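Local coordinates for DNA replication and repair protein RecF (Caldanaerobacter subterraneus subsp. tengcongensis, PDB 5Z69) that serves as an ATP-binding recombination mediator in RecFOR DNA repair, and probably supports replication and the SOS response and binds linear single-stranded DNA, at residues N233-V237 against K249-R253. Numbering follows the deposited sequence.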
ATOM      1  N   ASN A 233      -6.960   0.104  -1.871  1.00 32.30           N
ATOM      2  CA  ASN A 233      -7.896  -0.728  -2.623  1.00 39.56           C
ATOM      3  C   ASN A 233      -7.268  -1.329  -3.880  1.00 43.63           C
ATOM      4  O   ASN A 233      -6.197  -0.892  -4.348  1.00 42.66           O
ATOM      5  CB  ASN A 233      -9.161   0.057  -2.983  1.00 44.72           C
ATOM      6  CG  ASN A 233      -8.904   1.167  -3.970  1.00 44.15           C
ATOM      7  OD1 ASN A 233      -8.766   0.927  -5.172  1.00 47.76           O
ATOM      8  ND2 ASN A 233      -8.871   2.397  -3.476  1.00 36.82           N
ATOM      9  N   SER A 234      -7.943  -2.334  -4.424  1.00 32.30           N
ATOM     10  CA  SER A 234      -7.362  -3.163  -5.477  1.00 36.00           C
ATOM     11  C   SER A 234      -7.534  -2.539  -6.861  1.00 35.58           C
ATOM     12  O   SER A 234      -7.026  -3.068  -7.851  1.00 36.68           O
ATOM     13  CB  SER A 234      -7.983  -4.560  -5.459  1.00 34.30           C
ATOM     14  OG  SER A 234      -9.390  -4.494  -5.271  1.00 35.27           O
ATOM     15  N   ALA A 235      -8.267  -1.433  -6.915  1.00 33.43           N
ATOM     16  CA  ALA A 235      -8.504  -0.708  -8.153  1.00 37.73           C
ATOM     17  C   ALA A 235      -7.398   0.338  -8.363  1.00 41.89           C
ATOM     18  O   ALA A 235      -7.323   0.930  -9.430  1.00 41.57           O
ATOM     19  CB  ALA A 235      -9.858  -0.037  -8.138  1.00 34.49           C
ATOM     20  N   GLY A 236      -6.587   0.545  -7.324  1.00 35.83           N
ATOM     21  CA  GLY A 236      -5.450   1.434  -7.332  1.00 50.68           C
ATOM     22  C   GLY A 236      -5.936   2.887  -7.355  1.00 50.77           C
ATOM     23  O   GLY A 236      -5.204   3.798  -7.696  1.00 53.08           O
ATOM     24  N   VAL A 237      -7.185   3.096  -6.941  1.00 49.33           N
ATOM     25  CA  VAL A 237      -7.789   4.426  -7.053  1.00 57.84           C
ATOM     26  C   VAL A 237      -7.622   5.185  -5.718  1.00 61.40           C
ATOM     27  O   VAL A 237      -8.072   4.705  -4.658  1.00 55.75           O
ATOM     28  CB  VAL A 237      -9.276   4.273  -7.447  1.00 50.65           C
ATOM     29  CG1 VAL A 237     -10.044   5.599  -7.403  1.00 46.45           C
ATOM     30  CG2 VAL A 237      -9.389   3.675  -8.817  1.00 52.25           C
ATOM     31  N   LYS A 249     -11.233  -0.657 -14.075  1.00 39.89           N
ATOM     32  CA  LYS A 249      -9.875  -0.895 -13.600  1.00 43.31           C
ATOM     33  C   LYS A 249      -9.696  -2.324 -13.081  1.00 48.06           C
ATOM     34  O   LYS A 249      -8.712  -2.989 -13.422  1.00 43.27           O
ATOM     35  CB  LYS A 249      -9.498   0.131 -12.524  1.00 48.51           C
ATOM     36  CG  LYS A 249      -9.403   1.571 -13.076  1.00 49.21           C
ATOM     37  CD  LYS A 249      -8.697   2.547 -12.126  1.00 53.99           C
ATOM     38  CE  LYS A 249      -7.213   2.726 -12.482  1.00 53.99           C
ATOM     39  NZ  LYS A 249      -6.315   2.689 -11.264  1.00 43.96           N
ATOM     40  N   LEU A 250     -10.662  -2.801 -12.289  1.00 45.61           N
ATOM     41  CA  LEU A 250     -10.623  -4.150 -11.732  1.00 47.01           C
ATOM     42  C   LEU A 250     -10.622  -5.184 -12.837  1.00 41.22           C
ATOM     43  O   LEU A 250      -9.859  -6.146 -12.796  1.00 38.07           O
ATOM     44  CB  LEU A 250     -11.821  -4.402 -10.786  1.00 40.82           C
ATOM     45  CG  LEU A 250     -11.841  -3.675  -9.437  1.00 38.92           C
ATOM     46  CD1 LEU A 250     -13.120  -4.019  -8.639  1.00 34.37           C
ATOM     47  CD2 LEU A 250     -10.591  -3.995  -8.619  1.00 30.88           C
ATOM     48  N   LYS A 251     -11.500  -4.986 -13.816  1.00 37.25           N
ATOM     49  CA  LYS A 251     -11.577  -5.860 -14.972  1.00 39.07           C
ATOM     50  C   LYS A 251     -10.256  -5.834 -15.796  1.00 43.02           C
ATOM     51  O   LYS A 251      -9.775  -6.873 -16.251  1.00 41.29           O
ATOM     52  CB  LYS A 251     -12.773  -5.453 -15.834  1.00 45.06           C
ATOM     53  CG  LYS A 251     -12.922  -6.217 -17.140  1.00 53.01           C
ATOM     54  CD  LYS A 251     -13.497  -7.598 -16.917  1.00 60.69           C
ATOM     55  CE  LYS A 251     -13.593  -8.377 -18.226  1.00 69.61           C
ATOM     56  NZ  LYS A 251     -12.268  -8.883 -18.684  1.00 75.81           N
ATOM     57  N   ASN A 252      -9.665  -4.658 -15.979  1.00 40.74           N
ATOM     58  CA  ASN A 252      -8.389  -4.580 -16.710  1.00 42.52           C
ATOM     59  C   ASN A 252      -7.282  -5.330 -15.973  1.00 45.73           C
ATOM     60  O   ASN A 252      -6.486  -6.063 -16.564  1.00 43.98           O
ATOM     61  CB  ASN A 252      -7.955  -3.128 -16.921  1.00 48.52           C
ATOM     62  CG  ASN A 252      -8.917  -2.348 -17.802  1.00 61.94           C
ATOM     63  OD1 ASN A 252      -8.949  -1.118 -17.758  1.00 56.78           O
ATOM     64  ND2 ASN A 252      -9.715  -3.061 -18.596  1.00 67.47           N
ATOM     65  N   ARG A 253      -7.245  -5.133 -14.664  1.00 40.58           N
ATOM     66  CA  ARG A 253      -6.263  -5.785 -13.832  1.00 40.32           C
ATOM     67  C   ARG A 253      -6.424  -7.301 -13.823  1.00 42.49           C
ATOM     68  O   ARG A 253      -5.425  -8.002 -13.845  1.00 36.80           O
ATOM     69  CB  ARG A 253      -6.331  -5.202 -12.423  1.00 35.35           C
ATOM     70  CG  ARG A 253      -5.927  -3.753 -12.415  1.00 40.95           C
ATOM     71  CD  ARG A 253      -6.159  -3.051 -11.098  1.00 40.82           C
ATOM     72  NE  ARG A 253      -5.495  -1.755 -11.130  1.00 44.66           N
ATOM     73  CZ  ARG A 253      -4.767  -1.256 -10.140  1.00 51.71           C
ATOM     74  NH1 ARG A 253      -4.634  -1.936  -9.008  1.00 45.20           N
ATOM     75  NH2 ARG A 253      -4.184  -0.069 -10.283  1.00 48.31           N
TER
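K249 and R253, one helical turn apart, both send CG anti to their own carbonyl carbon (chi1 -66° and -65°), and both side chains set out toward the type I beta turn N233 to G236, in the loop between strand 227-232 and helix 243-256. From there the two chains part ways: that of K249 bends at chi3 and chi4 and curls its ammonium back onto the turn, while that of R253 runs extended from CG to NE. K249 NZ donates to A235 O at 2.7 Å, in the carbonyl plane. R253 uses the same carbonyl differently, laying one face of its guanidinium over it, with A235 O 3.3 Å above the plane and over its centre. The hydrogen bond that R253 does make to the turn is weak and bent, from R253 NH1 to S234 O at 2.9 Å. An alanine in place of R253 would probably leave S234 O without this donor and uncover the side of the turn on which the guanidinium lies, with A235 O left to K249.

On one side of A235, L250 CD2 packs 4.1 Å from A235 CB and also meets S234 OG, while I201 and A194 of helix 186-222 back the leucine. S234 OG itself is hydrogen-bonded to E274. On the other flank V237 CG2 rests against the aliphatic part of K249, 3.6 Å from K249 CD. R253 also packs on L232 of the second subunit, so this corner, far from the nucleotide, borders the dimer contact. N233 OD1 accepts from A235 N in the carbonyl plane, on a lone pair, which makes an Asx turn, and takes a second bond from V237 N. The amide's other end ties N233 to V237, N233 ND2 donating to V237 O at 2.7 Å, almost within its own amide plane.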